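Local coordinates for protein TRAP-type transporter, periplasmic component (Cupriavidus necator, PDB 4P8B) that binds (S)-2-acetolactate as the periplasmic solute-binding component of a TRAP transporter, and probably delivers it to the membrane-embedded part of that system, at residues Lys67-Pro70 with Gly71-Val75. Numbering follows the deposited sequence.
Sequences KLYP and GTSLV
Tyr69 and Ser73 face each other across a reversal of the chain, their CA atoms 6.2 Å apart, and no direct backbone hydrogen bond links the two arms. A water joins them instead, donating to Tyr69 O and accepting from Leu74 N at 3.0 Å. A second water donates to Pro70 O and is also hydrogen-bonded to Ser73 OG. Pro70, directly after the strand, has no N-H with which to continue the sheet pairing, and Gly71 takes a positive phi of 72°, which glycine adopts easily. The turn follows an outermost strand of the five-stranded sheet in this periplasmic binding protein fold, where the backbone of Tyr69 is hydrogen-bonded to Met35 and Leu37. It leads toward the acetolactate pocket: the buried Thr72 side chain lies about 4 Å from that of Gln79, a ligand-binding residue. Leu74, with CG anti to the carbonyl carbon and beside the backbone N (chi1 -70°), reaches back to the Tyr69 ring. Leu74 CD2 makes a CH-pi contact over one face, 4.1 Å from the ring centroid. Leu74 CD1 packs 3.7 Å from Tyr69 CG, so leucine's two methyls touch both the ring face and its CB-CG end. At the ring's edge, in its plane, the small Ser73 side chain brings OG to 3.6 Å from Tyr69 CD2.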
ATOM      1  N   LYS A  67     -18.608  -1.860 -11.476  1.00 20.07           N
ATOM      2  CA  LYS A  67     -19.100  -1.478 -10.170  1.00 20.72           C
ATOM      3  C   LYS A  67     -17.970  -1.637  -9.156  1.00 16.54           C
ATOM      4  O   LYS A  67     -17.273  -2.655  -9.150  1.00 17.30           O
ATOM      5  CB  LYS A  67     -20.290  -2.345  -9.774  1.00 19.56           C
ATOM      6  CG  LYS A  67     -20.791  -2.075  -8.355  1.00 28.85           C
ATOM      7  CD  LYS A  67     -22.104  -2.790  -8.049  1.00 28.09           C
ATOM      8  CE  LYS A  67     -23.270  -2.169  -8.802  1.00 40.18           C
ATOM      9  NZ  LYS A  67     -23.698  -0.874  -8.209  1.00 45.82           N
ATOM     10  N   LEU A  68     -17.829  -0.636  -8.286  1.00 16.89           N
ATOM     11  CA  LEU A  68     -16.844  -0.657  -7.209  1.00 16.13           C
ATOM     12  C   LEU A  68     -17.383  -1.402  -5.986  1.00 15.42           C
ATOM     13  O   LEU A  68     -18.537  -1.242  -5.600  1.00 16.35           O
ATOM     14  CB  LEU A  68     -16.458   0.768  -6.811  1.00 15.46           C
ATOM     15  CG  LEU A  68     -15.322   1.451  -7.581  1.00 27.94           C
ATOM     16  CD1 LEU A  68     -15.391   1.285  -9.079  1.00 27.16           C
ATOM     17  CD2 LEU A  68     -15.313   2.944  -7.181  1.00 26.04           C
ATOM     18  N   TYR A  69     -16.532  -2.237  -5.406  1.00 13.86           N
ATOM     19  CA  TYR A  69     -16.836  -2.961  -4.182  1.00 13.61           C
ATOM     20  C   TYR A  69     -15.787  -2.606  -3.134  1.00 13.75           C
ATOM     21  O   TYR A  69     -14.814  -3.335  -2.925  1.00 12.90           O
ATOM     22  CB  TYR A  69     -16.843  -4.469  -4.443  1.00 15.25           C
ATOM     23  CG  TYR A  69     -18.060  -4.947  -5.210  1.00 17.77           C
ATOM     24  CD1 TYR A  69     -18.131  -4.826  -6.599  1.00 17.85           C
ATOM     25  CD2 TYR A  69     -19.146  -5.516  -4.547  1.00 17.17           C
ATOM     26  CE1 TYR A  69     -19.239  -5.280  -7.301  1.00 18.12           C
ATOM     27  CE2 TYR A  69     -20.255  -5.972  -5.241  1.00 18.97           C
ATOM     28  CZ  TYR A  69     -20.294  -5.838  -6.599  1.00 19.49           C
ATOM     29  OH  TYR A  69     -21.418  -6.291  -7.264  1.00 22.07           O
ATOM     30  N   PRO A  70     -15.973  -1.465  -2.462  1.00 12.26           N
ATOM     31  CA  PRO A  70     -15.029  -1.063  -1.415  1.00 11.57           C
ATOM     32  C   PRO A  70     -15.167  -1.908  -0.155  1.00 12.09           C
ATOM     33  O   PRO A  70     -16.128  -2.664   0.025  1.00 14.34           O
ATOM     34  CB  PRO A  70     -15.396   0.394  -1.165  1.00 16.44           C
ATOM     35  CG  PRO A  70     -16.857   0.478  -1.500  1.00 16.22           C
ATOM     36  CD  PRO A  70     -17.059  -0.485  -2.643  1.00 14.35           C
ATOM     37  N   GLY A  71     -14.220  -1.737   0.741  1.00 11.01           N
ATOM     38  CA  GLY A  71     -14.160  -2.535   1.941  1.00 10.09           C
ATOM     39  C   GLY A  71     -13.739  -3.972   1.733  1.00 10.33           C
ATOM     40  O   GLY A  71     -13.830  -4.788   2.639  1.00 12.35           O
ATOM     41  N   THR A  72     -13.298  -4.306   0.521  1.00 11.01           N
ATOM     42  CA  THR A  72     -12.963  -5.685   0.169  1.00 12.07           C
ATOM     43  C   THR A  72     -14.127  -6.632   0.466  1.00 11.55           C
ATOM     44  O   THR A  72     -13.946  -7.784   0.823  1.00 11.81           O
ATOM     45  CB  THR A  72     -11.615  -6.199   0.810  1.00 11.45           C
ATOM     46  OG1 THR A  72     -11.086  -5.267   1.749  1.00 13.28           O
ATOM     47  CG2 THR A  72     -10.571  -6.364  -0.243  1.00 12.40           C
ATOM     48  N   SER A  73     -15.341  -6.160   0.229  1.00 12.08           N
ATOM     49  CA  SER A  73     -16.524  -6.970   0.510  1.00 12.95           C
ATOM     50  C   SER A  73     -16.576  -8.254  -0.312  1.00 13.68           C
ATOM     51  O   SER A  73     -17.168  -9.235   0.133  1.00 14.32           O
ATOM     52  CB  SER A  73     -17.817  -6.186   0.264  1.00 14.51           C
ATOM     53  OG  SER A  73     -17.996  -5.941  -1.121  1.00 17.76           O
ATOM     54  N   LEU A  74     -15.952  -8.269  -1.489  1.00 13.69           N
ATOM     55  CA  LEU A  74     -16.006  -9.463  -2.315  1.00 14.50           C
ATOM     56  C   LEU A  74     -15.281 -10.646  -1.678  1.00 14.51           C
ATOM     57  O   LEU A  74     -15.513 -11.793  -2.074  1.00 16.24           O
ATOM     58  CB  LEU A  74     -15.459  -9.161  -3.713  1.00 15.20           C
ATOM     59  CG  LEU A  74     -16.378  -8.260  -4.542  1.00 14.97           C
ATOM     60  CD1 LEU A  74     -15.698  -7.726  -5.799  1.00 16.87           C
ATOM     61  CD2 LEU A  74     -17.624  -9.009  -4.928  1.00 18.33           C
ATOM     62  N   VAL A  75     -14.382 -10.371  -0.730  1.00 13.64           N
ATOM     63  CA  VAL A  75     -13.770 -11.417   0.099  1.00 14.17           C
ATOM     64  C   VAL A  75     -14.111 -11.233   1.594  1.00 13.56           C
ATOM     65  O   VAL A  75     -13.327 -11.567   2.475  1.00 13.06           O
ATOM     66  CB  VAL A  75     -12.222 -11.515  -0.107  1.00 13.53           C
ATOM     67  CG1 VAL A  75     -11.935 -12.115  -1.467  1.00 15.20           C
ATOM     68  CG2 VAL A  75     -11.556 -10.153   0.030  1.00 12.73           C
TER
HETATM   69  O   HOH W   1     -14.284  -6.123  -2.797  1.00 11.60           O
HETATM   70  O   HOH W   2     -18.309  -3.481  -1.435  1.00 14.19           O